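Fat acid-binding protein (Eubacterium ventriosum, PDB 3NYI) probably acts as a lipid-binding protein of the DegV family and holds one molecule of stearic acid. Local coordinates at residues A[31-34]-A[38-41]; A[92-95]-A[99-102]; A[152-157]-A[291-296]; A[250-255]-A[283-288]. One frame throughout, in Å; residues are numbered along the deposited sequence.

Interaction 1: residues A[31-34]-A[38-41]; sequences SVSF and TYYR
The beta hairpin made by strands 25-33 and 39-41 is closed by an antiparallel hydrogen-bonded pair, Val32 and Tyr40. Val32 N gives its proton to Tyr40 O at 2.9 Å, and Tyr40 N returns the bond to Val32 O at 2.8 Å; one residue back along the first strand, Ser31 faces Arg41 in a non-hydrogen-bonded pair. Toward the turn, at Ser33, a side chain adds its own bond to those of the backbone. With OG swung opposite the backbone N (chi1 175°), Ser33 donates to Thr38 O over 2.7 Å, approaching from above the carbonyl plane. The same oxygen takes a proton from a water at 2.7 Å, which in turn accepts from Phe34 N, so the turn is bridged twice. Ser33 CB, meanwhile, sits squarely over the Tyr39 ring in a CH-pi contact, 3.3 Å from the centroid and only 2° off the normal, while Ser31 CB meets the edge of that ring. Replacing Tyr39 by an alanine would probably strip this flat lid from Ser33 and leave its CB uncovered on that side. On the face that carries Val32 and Tyr40, the Tyr40 ring comes near the end of Phe34 from the turn; Phe34 CD2 is 4.3 Å from Tyr40 CE2. Strand 64-66 flanks strand 25-33 and touches the Tyr39 side chain, Val32 packs on helix 274-280, and Arg41 forms a salt bridge with Asp45.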
loop_
_atom_site.group_PDB
_atom_site.type_symbol
_atom_site.label_atom_id
_atom_site.label_comp_id
_atom_site.label_asym_id
_atom_site.label_seq_id
_atom_site.Cartn_x
_atom_site.Cartn_y
_atom_site.Cartn_z
ATOM N N SER A 31 -0.637 9.219 -10.709
ATOM C CA SER A 31 -1.005 10.633 -10.778
ATOM C C SER A 31 -2.365 10.885 -10.147
ATOM O O SER A 31 -3.188 9.970 -10.006
ATOM C CB SER A 31 -0.987 11.139 -12.231
ATOM O OG SER A 31 0.334 11.050 -12.746
ATOM N N VAL A 32 -2.582 12.128 -9.741
ATOM C CA VAL A 32 -3.877 12.553 -9.230
ATOM C C VAL A 32 -4.362 13.799 -9.983
ATOM O O VAL A 32 -3.549 14.603 -10.442
ATOM C CB VAL A 32 -3.821 12.814 -7.719
ATOM C CG1 VAL A 32 -2.760 13.858 -7.392
ATOM C CG2 VAL A 32 -5.171 13.245 -7.205
ATOM N N SER A 33 -5.679 13.927 -10.144
ATOM C CA SER A 33 -6.273 15.108 -10.769
ATOM C C SER A 33 -7.447 15.586 -9.934
ATOM O O SER A 33 -8.226 14.783 -9.430
ATOM C CB SER A 33 -6.759 14.828 -12.195
ATOM O OG SER A 33 -7.442 15.968 -12.725
ATOM N N PHE A 34 -7.567 16.900 -9.791
ATOM C CA PHE A 34 -8.679 17.480 -9.053
ATOM C C PHE A 34 -9.818 17.932 -9.956
ATOM O O PHE A 34 -10.969 17.975 -9.531
ATOM C CB PHE A 34 -8.177 18.617 -8.165
ATOM C CG PHE A 34 -7.126 18.173 -7.203
ATOM C CD1 PHE A 34 -7.476 17.458 -6.068
ATOM C CD2 PHE A 34 -5.785 18.402 -7.463
ATOM C CE1 PHE A 34 -6.512 17.013 -5.189
ATOM C CE2 PHE A 34 -4.813 17.957 -6.589
ATOM C CZ PHE A 34 -5.178 17.255 -5.448
ATOM N N THR A 38 -6.205 18.195 -15.641
ATOM C CA THR A 38 -4.787 18.259 -15.331
ATOM C C THR A 38 -4.425 17.225 -14.263
ATOM O O THR A 38 -5.077 17.162 -13.224
ATOM C CB THR A 38 -4.408 19.652 -14.823
ATOM O OG1 THR A 38 -4.579 20.610 -15.885
ATOM C CG2 THR A 38 -2.965 19.665 -14.378
ATOM N N TYR A 39 -3.367 16.451 -14.522
ATOM C CA TYR A 39 -2.873 15.441 -13.580
ATOM C C TYR A 39 -1.480 15.784 -13.065
ATOM O O TYR A 39 -0.664 16.376 -13.785
ATOM C CB TYR A 39 -2.840 14.062 -14.240
ATOM C CG TYR A 39 -4.193 13.411 -14.349
ATOM C CD1 TYR A 39 -5.136 13.879 -15.257
ATOM C CD2 TYR A 39 -4.527 12.316 -13.547
ATOM C CE1 TYR A 39 -6.390 13.283 -15.364
ATOM C CE2 TYR A 39 -5.776 11.720 -13.643
ATOM C CZ TYR A 39 -6.699 12.204 -14.549
ATOM O OH TYR A 39 -7.940 11.612 -14.646
ATOM N N TYR A 40 -1.220 15.384 -11.823
ATOM C CA TYR A 40 0.038 15.632 -11.124
ATOM C C TYR A 40 0.603 14.329 -10.595
ATOM O O TYR A 40 -0.092 13.605 -9.888
ATOM C CB TYR A 40 -0.206 16.560 -9.929
ATOM C CG TYR A 40 -0.846 17.855 -10.333
ATOM C CD1 TYR A 40 -0.109 18.824 -11.007
ATOM C CD2 TYR A 40 -2.187 18.110 -10.068
ATOM C CE1 TYR A 40 -0.681 20.007 -11.398
ATOM C CE2 TYR A 40 -2.770 19.296 -10.461
ATOM C CZ TYR A 40 -2.008 20.241 -11.122
ATOM O OH TYR A 40 -2.565 21.425 -11.528
ATOM N N ARG A 41 1.864 14.042 -10.929
ATOM C CA ARG A 41 2.533 12.849 -10.444
ATOM C C ARG A 41 2.743 12.875 -8.935
ATOM O O ARG A 41 3.306 13.821 -8.378
ATOM C CB ARG A 41 3.845 12.607 -11.194
ATOM C CG ARG A 41 3.633 12.221 -12.650
ATOM C CD ARG A 41 4.934 12.282 -13.426
ATOM N NE ARG A 41 5.579 13.570 -13.216
ATOM C CZ ARG A 41 6.826 13.858 -13.571
ATOM N NH1 ARG A 41 7.587 12.940 -14.158
ATOM N NH2 ARG A 41 7.308 15.071 -13.336
HETATM O O HOH W 1 -6.239 18.779 -11.408
#

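Interaction 2: residues A[92-95]-A[99-102]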
loop_
_atom_site.group_PDB
_atom_site.type_symbol
_atom_site.label_atom_id
_atom_site.label_comp_id
_atom_site.label_asym_id
_atom_site.label_seq_id
_atom_site.Cartn_x
_atom_site.Cartn_y
_atom_site.Cartn_z
ATOM N N ILE A 92 0.825 -2.087 -6.955
ATOM C CA ILE A 92 -0.410 -2.232 -6.199
ATOM C C ILE A 92 -1.197 -3.428 -6.768
ATOM O O ILE A 92 -1.022 -3.794 -7.939
ATOM C CB ILE A 92 -1.232 -0.921 -6.305
ATOM C CG1 ILE A 92 -2.377 -0.884 -5.278
ATOM C CG2 ILE A 92 -1.757 -0.725 -7.753
ATOM C CD1 ILE A 92 -3.142 0.481 -5.246
ATOM N N THR A 93 -2.053 -4.038 -5.948
ATOM C CA THR A 93 -2.904 -5.144 -6.405
ATOM C C THR A 93 -3.610 -4.871 -7.737
ATOM O O THR A 93 -4.151 -3.791 -7.959
ATOM C CB THR A 93 -3.975 -5.532 -5.355
ATOM O OG1 THR A 93 -4.860 -6.509 -5.917
ATOM C CG2 THR A 93 -4.779 -4.320 -4.924
ATOM N N THR A 94 -3.603 -5.866 -8.623
ATOM C CA THR A 94 -4.244 -5.734 -9.928
ATOM C C THR A 94 -5.738 -5.536 -9.794
ATOM O O THR A 94 -6.389 -5.100 -10.735
ATOM C CB THR A 94 -4.056 -6.993 -10.793
ATOM O OG1 THR A 94 -4.383 -8.147 -10.009
ATOM C CG2 THR A 94 -2.641 -7.104 -11.266
ATOM N N LEU A 95 -6.291 -5.897 -8.639
ATOM C CA LEU A 95 -7.727 -5.704 -8.409
ATOM C C LEU A 95 -8.117 -4.246 -8.154
ATOM O O LEU A 95 -9.303 -3.932 -8.198
ATOM C CB LEU A 95 -8.240 -6.621 -7.271
ATOM C CG LEU A 95 -8.077 -8.117 -7.571
ATOM C CD1 LEU A 95 -8.492 -9.007 -6.378
ATOM C CD2 LEU A 95 -8.862 -8.491 -8.819
ATOM N N SER A 99 -2.004 -0.604 -12.876
ATOM C CA SER A 99 -0.573 -0.354 -12.711
ATOM C C SER A 99 0.296 -1.560 -13.093
ATOM O O SER A 99 1.274 -1.428 -13.825
ATOM C CB SER A 99 -0.284 0.096 -11.268
ATOM O OG SER A 99 1.097 0.331 -11.078
ATOM N N TYR A 100 -0.045 -2.739 -12.572
ATOM C CA TYR A 100 0.691 -3.948 -12.885
ATOM C C TYR A 100 0.779 -4.176 -14.388
ATOM O O TYR A 100 1.841 -4.509 -14.923
ATOM C CB TYR A 100 0.011 -5.157 -12.209
ATOM C CG TYR A 100 0.530 -6.506 -12.644
ATOM C CD1 TYR A 100 1.682 -7.047 -12.080
ATOM C CD2 TYR A 100 -0.158 -7.268 -13.595
ATOM C CE1 TYR A 100 2.152 -8.290 -12.470
ATOM C CE2 TYR A 100 0.304 -8.518 -13.990
ATOM C CZ TYR A 100 1.463 -9.020 -13.424
ATOM O OH TYR A 100 1.925 -10.263 -13.794
ATOM N N ASN A 101 -0.335 -4.011 -15.084
ATOM C CA ASN A 101 -0.307 -4.290 -16.509
ATOM C C ASN A 101 0.444 -3.235 -17.330
ATOM O O ASN A 101 0.955 -3.540 -18.404
ATOM C CB ASN A 101 -1.705 -4.572 -17.056
ATOM C CG ASN A 101 -2.090 -6.043 -16.885
ATOM O OD1 ASN A 101 -1.487 -6.939 -17.499
ATOM N ND2 ASN A 101 -3.044 -6.296 -16.026
ATOM N N SER A 102 0.528 -2.013 -16.813
ATOM C CA SER A 102 1.419 -1.025 -17.439
ATOM C C SER A 102 2.858 -1.483 -17.320
ATOM O O SER A 102 3.640 -1.380 -18.264
ATOM C CB SER A 102 1.271 0.361 -16.806
ATOM O OG SER A 102 -0.025 0.855 -17.028
HETATM O O HOH W 2 -1.895 -3.027 -10.374
#
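Thr94 and Tyr100 lie side by side and point the same way, the methyl of the threonine resting against the root of the tyrosine side chain. Thr94 CG2 is 3.4 Å from Tyr100 CB and equally close to Tyr100 CD2, reaching the ring obliquely. Both torsions serve this pairing: Tyr100 holds CG opposite its own N (chi1 170°), and Thr94 (chi1 48°) keeps CG2 anti to the carbonyl carbon, while its OG1 hydrogen-bonds to Asp123. A second, lighter touch joins Ile92 and Ser99, where Ile92 CG2 meets Ser99 CB at 3.9 Å. The longer branch of Ile92 leads off the other way, and the side chain comes to about 4 Å from the stearic acid, nearest atoms. Between these two side-chain contacts a water links the backbones. It accepts from Tyr100 N at 2.9 Å, in the first turn of helix 99-113, and lies 2.7 Å from Ile92 O. The loop that follows strand 87-91 is shaped by an ST turn, Leu95 N giving to Thr93 OG1 at 3.1 Å. Ser99 OG, for its part, bonds Tyr73 OH and Asp10, and Ser97, between the two segments, bonds the stearic acid. Directly, then, loop and helix meet through carbon alone, while Thr94 OG1 and Ser99 OG bond to other parts of the chain; between these two segments the contact is apolar, with one water linking their backbones.

Interaction 3: residues A[152-157]-A[291-296]; sequences MSKLDA and RKYETL
Lys154, on helix 148-161, meets Tyr293 in the C-terminal tail, which leaves strand 285-291 and coils into a 3-10 turn at 293-295 before the chain ends. The two side chains cross obliquely: Lys154 CD comes up to the edge of the tyrosine ring, 3.9 Å from Tyr293 CD1. The aliphatic part of the lysine is nearly extended and bends only at its end (chi4 -54°), which tips NZ toward a water 2.9 Å away. That water donates to Tyr293 O at 2.7 Å and to Leu296 O at 3.2 Å, so the ammonium is tied to the tail through a solvent bridge; its positive charge probably also helps to balance the C-terminal carboxylate of Leu296. The next residue, Leu155, turns from the tail and packs into helix 128-143 and strand 119-123. One turn on from Lys154, Ala157 receives the forked end of Leu296, with Ala157 CB to Leu296 CD1 at 3.9 Å. The same methyl also lies against the backbone oxygen of Lys154. Tyr293 also bonds Asp144 through its hydroxyl and Gln137 through its backbone N. The tail is stiffened internally as well: Arg291, side-on, grips Thr295 OG1 with NE (2.9 Å) and NH2 (3.0 Å) in the guanidinium plane, and that hydroxyl donates to Lys292 O. Above one face of this guanidinium, offset toward its rim, stands Leu296 CD2, 3.8 Å from the plane.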
loop_
_atom_site.group_PDB
_atom_site.type_symbol
_atom_site.label_atom_id
_atom_site.label_comp_id
_atom_site.label_asym_id
_atom_site.label_seq_id
_atom_site.Cartn_x
_atom_site.Cartn_y
_atom_site.Cartn_z
HETATM N N MSE A 152 11.935 -15.578 -4.020
HETATM C CA MSE A 152 10.707 -15.764 -4.780
HETATM C C MSE A 152 9.941 -16.986 -4.288
HETATM O O MSE A 152 8.720 -17.010 -4.340
HETATM C CB MSE A 152 10.997 -15.869 -6.283
HETATM C CG MSE A 152 11.467 -14.560 -6.912
HETATM SE SE MSE A 152 10.127 -13.138 -6.740
HETATM C CE MSE A 152 8.661 -14.114 -7.558
ATOM N N SER A 153 10.653 -17.993 -3.794
ATOM C CA SER A 153 9.995 -19.188 -3.265
ATOM C C SER A 153 9.223 -18.913 -1.972
ATOM O O SER A 153 8.475 -19.771 -1.494
ATOM C CB SER A 153 11.012 -20.309 -3.020
ATOM O OG SER A 153 11.701 -20.105 -1.797
ATOM N N LYS A 154 9.419 -17.738 -1.386
ATOM C CA LYS A 154 8.674 -17.370 -0.176
ATOM C C LYS A 154 7.592 -16.339 -0.456
ATOM O O LYS A 154 6.743 -16.058 0.399
ATOM C CB LYS A 154 9.617 -16.855 0.906
ATOM C CG LYS A 154 10.702 -17.871 1.272
ATOM C CD LYS A 154 11.596 -17.361 2.380
ATOM C CE LYS A 154 12.789 -18.296 2.590
ATOM N NZ LYS A 154 12.353 -19.702 2.828
ATOM N N LEU A 155 7.616 -15.778 -1.661
ATOM C CA LEU A 155 6.715 -14.680 -1.992
ATOM C C LEU A 155 5.222 -15.003 -1.829
ATOM O O LEU A 155 4.483 -14.211 -1.260
ATOM C CB LEU A 155 6.982 -14.185 -3.417
ATOM C CG LEU A 155 6.470 -12.773 -3.676
ATOM C CD1 LEU A 155 7.358 -11.765 -2.941
ATOM C CD2 LEU A 155 6.450 -12.505 -5.171
ATOM N N ASP A 156 4.771 -16.149 -2.332
ATOM C CA ASP A 156 3.350 -16.489 -2.246
ATOM C C ASP A 156 2.845 -16.509 -0.808
ATOM O O ASP A 156 1.795 -15.941 -0.497
ATOM C CB ASP A 156 3.068 -17.847 -2.886
ATOM C CG ASP A 156 3.109 -17.802 -4.408
ATOM O OD1 ASP A 156 3.194 -16.689 -4.981
ATOM O OD2 ASP A 156 3.051 -18.886 -5.029
ATOM N N ALA A 157 3.573 -17.201 0.059
ATOM C CA ALA A 157 3.193 -17.298 1.456
ATOM C C ALA A 157 3.198 -15.923 2.134
ATOM O O ALA A 157 2.304 -15.608 2.929
ATOM C CB ALA A 157 4.114 -18.282 2.202
ATOM N N ARG A 291 3.879 -11.842 7.576
ATOM C CA ARG A 291 4.717 -12.860 8.208
ATOM C C ARG A 291 6.181 -12.489 8.031
ATOM O O ARG A 291 6.560 -11.946 6.999
ATOM C CB ARG A 291 4.491 -14.244 7.585
ATOM C CG ARG A 291 3.318 -15.022 8.140
ATOM C CD ARG A 291 3.602 -15.494 9.546
ATOM N NE ARG A 291 4.642 -16.516 9.578
ATOM C CZ ARG A 291 4.404 -17.825 9.567
ATOM N NH1 ARG A 291 3.159 -18.284 9.504
ATOM N NH2 ARG A 291 5.417 -18.673 9.605
ATOM N N LYS A 292 7.003 -12.784 9.035
ATOM C CA LYS A 292 8.453 -12.661 8.863
ATOM C C LYS A 292 8.934 -13.809 7.990
ATOM O O LYS A 292 8.684 -14.974 8.304
ATOM C CB LYS A 292 9.182 -12.715 10.207
ATOM C CG LYS A 292 8.688 -11.743 11.247
ATOM C CD LYS A 292 9.099 -12.279 12.632
ATOM C CE LYS A 292 8.964 -11.237 13.718
ATOM N NZ LYS A 292 9.521 -11.759 15.001
ATOM N N TYR A 293 9.622 -13.496 6.894
ATOM C CA TYR A 293 10.056 -14.555 5.976
ATOM C C TYR A 293 10.821 -15.688 6.680
ATOM O O TYR A 293 10.718 -16.839 6.270
ATOM C CB TYR A 293 10.883 -13.999 4.810
ATOM C CG TYR A 293 12.352 -13.840 5.125
ATOM C CD1 TYR A 293 13.242 -14.892 4.925
ATOM C CD2 TYR A 293 12.849 -12.642 5.626
ATOM C CE1 TYR A 293 14.591 -14.755 5.223
ATOM C CE2 TYR A 293 14.194 -12.496 5.919
ATOM C CZ TYR A 293 15.057 -13.556 5.719
ATOM O OH TYR A 293 16.394 -13.407 6.007
ATOM N N GLU A 294 11.579 -15.351 7.723
ATOM C CA GLU A 294 12.409 -16.328 8.454
ATOM C C GLU A 294 11.597 -17.479 9.020
ATOM O O GLU A 294 12.130 -18.560 9.287
ATOM C CB GLU A 294 13.132 -15.672 9.638
ATOM C CG GLU A 294 14.114 -14.593 9.266
ATOM C CD GLU A 294 13.502 -13.212 9.346
ATOM O OE1 GLU A 294 12.288 -13.087 9.079
ATOM O OE2 GLU A 294 14.237 -12.257 9.677
ATOM N N THR A 295 10.312 -17.229 9.232
ATOM C CA THR A 295 9.453 -18.175 9.926
ATOM C C THR A 295 8.711 -19.095 8.958
ATOM O O THR A 295 8.024 -20.031 9.373
ATOM C CB THR A 295 8.451 -17.429 10.844
ATOM O OG1 THR A 295 7.551 -16.652 10.047
ATOM C CG2 THR A 295 9.195 -16.495 11.780
ATOM N N LEU A 296 8.865 -18.843 7.663
ATOM C CA LEU A 296 8.088 -19.574 6.669
ATOM C C LEU A 296 8.666 -20.949 6.367
ATOM O O LEU A 296 9.873 -21.161 6.476
ATOM C CB LEU A 296 7.950 -18.760 5.378
ATOM C CG LEU A 296 7.008 -17.571 5.537
ATOM C CD1 LEU A 296 7.020 -16.717 4.277
ATOM C CD2 LEU A 296 5.606 -18.055 5.856
HETATM O O HOH W 3 12.088 -19.096 5.606
#

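Interaction 4: residues A[250-255]-A[283-288]; sequences FEFMKE and YPIGLG. With STE (stearic acid), chain C.
The axes of helix segment 250-255, carrying Phe252, and strand segment 285-288, carrying Ile285, come within 9.6 Å and their directions differ by 48°, the layered alpha/beta packing of a helix laid on a sheet. The helix belongs to a beta-alpha-beta crossover, since it links the parallel neighbours 236-242 and 270-271, and strand 285-291 runs antiparallel beside the first of these. One aromatic ring carries the contact. A chi1 of -175° sends the Phe252 ring out toward the strand, where it and the chain of Ile285 run at a slant to each other. Ile285 CG1 lies over one face in a CH-pi contact, 4.2 Å from the centroid and 27° off the normal, and Ile285 CD1 nestles against Phe252 CB at 3.6 Å. The ring edge meets the strand backbone and Leu287, the next residue directed toward the helix: Phe252 CE2 is 3.6 Å from Gly286 O, and Phe252 CZ is 4.3 Å from Leu287 CD2. An alanine in place of Phe252 would probably open a gap between helix and sheet, leaving Ile285 CG1 without the ring face it rests on. Around this ring, Val240 of the neighbouring strand and Lys217 of helix 213-231 add further packing. At Gly286 a side chain would point away from the helix and crowd the end of the fatty acid, for Gly286 C already stands 3.4 Å from the terminal carbon C18 of the stearic acid.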
loop_
_atom_site.group_PDB
_atom_site.type_symbol
_atom_site.label_atom_id
_atom_site.label_comp_id
_atom_site.label_asym_id
_atom_site.label_seq_id
_atom_site.Cartn_x
_atom_site.Cartn_y
_atom_site.Cartn_z
ATOM N N PHE A 250 0.068 8.838 15.707
ATOM C CA PHE A 250 1.052 8.492 16.735
ATOM C C PHE A 250 0.369 7.890 17.962
ATOM O O PHE A 250 0.879 6.949 18.567
ATOM C CB PHE A 250 1.870 9.717 17.158
ATOM C CG PHE A 250 2.581 10.388 16.027
ATOM C CD1 PHE A 250 3.222 9.638 15.054
ATOM C CD2 PHE A 250 2.619 11.771 15.938
ATOM C CE1 PHE A 250 3.878 10.256 14.001
ATOM C CE2 PHE A 250 3.278 12.395 14.895
ATOM C CZ PHE A 250 3.909 11.635 13.922
ATOM N N GLU A 251 -0.778 8.448 18.325
ATOM C CA GLU A 251 -1.538 7.964 19.467
ATOM C C GLU A 251 -2.081 6.573 19.162
ATOM O O GLU A 251 -2.117 5.699 20.024
ATOM C CB GLU A 251 -2.696 8.919 19.778
ATOM C CG GLU A 251 -3.562 8.488 20.957
ATOM C CD GLU A 251 -4.875 9.263 21.054
ATOM O OE1 GLU A 251 -5.553 9.437 20.017
ATOM O OE2 GLU A 251 -5.236 9.686 22.177
ATOM N N PHE A 252 -2.521 6.375 17.928
ATOM C CA PHE A 252 -2.999 5.061 17.525
ATOM C C PHE A 252 -1.883 4.029 17.656
ATOM O O PHE A 252 -2.124 2.904 18.099
ATOM C CB PHE A 252 -3.573 5.085 16.102
ATOM C CG PHE A 252 -4.192 3.780 15.681
ATOM C CD1 PHE A 252 -5.311 3.286 16.338
ATOM C CD2 PHE A 252 -3.652 3.043 14.631
ATOM C CE1 PHE A 252 -5.884 2.076 15.965
ATOM C CE2 PHE A 252 -4.212 1.828 14.250
ATOM C CZ PHE A 252 -5.334 1.342 14.919
HETATM N N MSE A 253 -0.662 4.413 17.286
HETATM C CA MSE A 253 0.462 3.489 17.372
HETATM C C MSE A 253 0.649 3.005 18.798
HETATM O O MSE A 253 1.091 1.887 19.020
HETATM C CB MSE A 253 1.760 4.142 16.907
HETATM C CG MSE A 253 1.785 4.526 15.446
HETATM SE SE MSE A 253 3.399 5.520 15.013
HETATM C CE MSE A 253 2.804 6.270 13.290
ATOM N N LYS A 254 0.341 3.867 19.763
ATOM C CA LYS A 254 0.494 3.491 21.163
ATOM C C LYS A 254 -0.571 2.473 21.547
ATOM O O LYS A 254 -0.289 1.499 22.246
ATOM C CB LYS A 254 0.431 4.726 22.067
ATOM C CG LYS A 254 1.651 5.634 21.953
ATOM C CD LYS A 254 1.528 6.853 22.861
ATOM C CE LYS A 254 2.817 7.668 22.879
ATOM N NZ LYS A 254 2.731 8.852 23.788
ATOM N N GLU A 255 -1.794 2.702 21.074
ATOM C CA GLU A 255 -2.906 1.788 21.324
ATOM C C GLU A 255 -2.644 0.425 20.702
ATOM O O GLU A 255 -2.992 -0.603 21.283
ATOM C CB GLU A 255 -4.214 2.346 20.762
ATOM C CG GLU A 255 -4.616 3.707 21.299
ATOM C CD GLU A 255 -5.730 4.346 20.477
ATOM O OE1 GLU A 255 -6.552 3.604 19.888
ATOM O OE2 GLU A 255 -5.781 5.593 20.421
ATOM N N TYR A 283 -9.382 10.536 5.953
ATOM C CA TYR A 283 -9.305 10.022 7.332
ATOM C C TYR A 283 -9.119 8.507 7.516
ATOM O O TYR A 283 -9.700 7.930 8.431
ATOM C CB TYR A 283 -10.518 10.494 8.134
ATOM C CG TYR A 283 -10.726 11.983 8.002
ATOM C CD1 TYR A 283 -9.784 12.876 8.494
ATOM C CD2 TYR A 283 -11.846 12.494 7.360
ATOM C CE1 TYR A 283 -9.959 14.242 8.359
ATOM C CE2 TYR A 283 -12.031 13.858 7.225
ATOM C CZ TYR A 283 -11.087 14.725 7.727
ATOM O OH TYR A 283 -11.270 16.081 7.592
ATOM N N PRO A 284 -8.281 7.864 6.684
ATOM C CA PRO A 284 -8.056 6.435 6.936
ATOM C C PRO A 284 -7.093 6.237 8.102
ATOM O O PRO A 284 -6.224 7.079 8.315
ATOM C CB PRO A 284 -7.378 5.955 5.652
ATOM C CG PRO A 284 -6.738 7.203 5.047
ATOM C CD PRO A 284 -7.309 8.422 5.730
ATOM N N ILE A 285 -7.240 5.143 8.844
ATOM C CA ILE A 285 -6.281 4.829 9.898
ATOM C C ILE A 285 -6.339 3.335 10.176
ATOM O O ILE A 285 -7.405 2.733 10.149
ATOM C CB ILE A 285 -6.555 5.635 11.180
ATOM C CG1 ILE A 285 -5.461 5.369 12.223
ATOM C CG2 ILE A 285 -7.952 5.342 11.729
ATOM C CD1 ILE A 285 -5.357 6.450 13.290
ATOM N N GLY A 286 -5.189 2.721 10.390
ATOM C CA GLY A 286 -5.183 1.278 10.535
ATOM C C GLY A 286 -3.797 0.718 10.671
ATOM O O GLY A 286 -2.836 1.454 10.895
ATOM N N LEU A 287 -3.701 -0.599 10.556
ATOM C CA LEU A 287 -2.427 -1.275 10.698
ATOM C C LEU A 287 -2.334 -2.382 9.669
ATOM O O LEU A 287 -3.351 -2.898 9.202
ATOM C CB LEU A 287 -2.252 -1.840 12.122
ATOM C CG LEU A 287 -3.168 -2.992 12.537
ATOM C CD1 LEU A 287 -2.478 -3.882 13.556
ATOM C CD2 LEU A 287 -4.473 -2.453 13.105
ATOM N N GLY A 288 -1.101 -2.705 9.289
ATOM C CA GLY A 288 -0.819 -3.806 8.389
ATOM C C GLY A 288 0.095 -4.804 9.071
ATOM O O GLY A 288 0.889 -4.450 9.956
HETATM C C1 STE C . -5.409 3.944 -10.398
HETATM O O1 STE C . -5.080 3.089 -11.163
HETATM O O2 STE C . -6.091 4.847 -10.785
HETATM C C2 STE C . -5.147 3.755 -8.886
HETATM C C3 STE C . -6.422 3.238 -8.172
HETATM C C4 STE C . -6.180 3.161 -6.644
HETATM C C5 STE C . -7.335 2.420 -5.933
HETATM C C6 STE C . -7.093 2.411 -4.406
HETATM C C7 STE C . -8.284 1.764 -3.654
HETATM C C8 STE C . -7.908 1.644 -2.155
HETATM C C9 STE C . -9.065 1.027 -1.336
HETATM C C10 STE C . -8.664 1.017 0.165
HETATM C C11 STE C . -7.678 -0.129 0.398
HETATM C C12 STE C . -6.381 0.254 1.149
HETATM C C13 STE C . -6.489 1.498 2.044
HETATM C C14 STE C . -5.829 1.126 3.400
HETATM C C15 STE C . -5.516 2.390 4.235
HETATM C C16 STE C . -5.218 1.955 5.691
HETATM C C17 STE C . -3.721 1.607 5.836
HETATM C C18 STE C . -3.359 1.338 7.314
#

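Set side by side, the four contacts illustrate how chemistry tracks place in a fold. Interaction 4 is wholly buried and essentially apolar, whereas interactions 1, 2 and 3 are partly buried and each uses a water. Only interaction 1 is fastened by direct hydrogen bonds between its segments, as its hairpin demands. Interactions 1 and 3 lie on opposite sides of the chain's centre, with centres about 36 Å apart. Interactions 3 and 4 share strand 285-291: interaction 4 uses its start, interaction 3 its end and the tail beyond. Interactions 2 and 4, with centres about 26 Å apart, both approach the stearic acid, the latter at its methyl end.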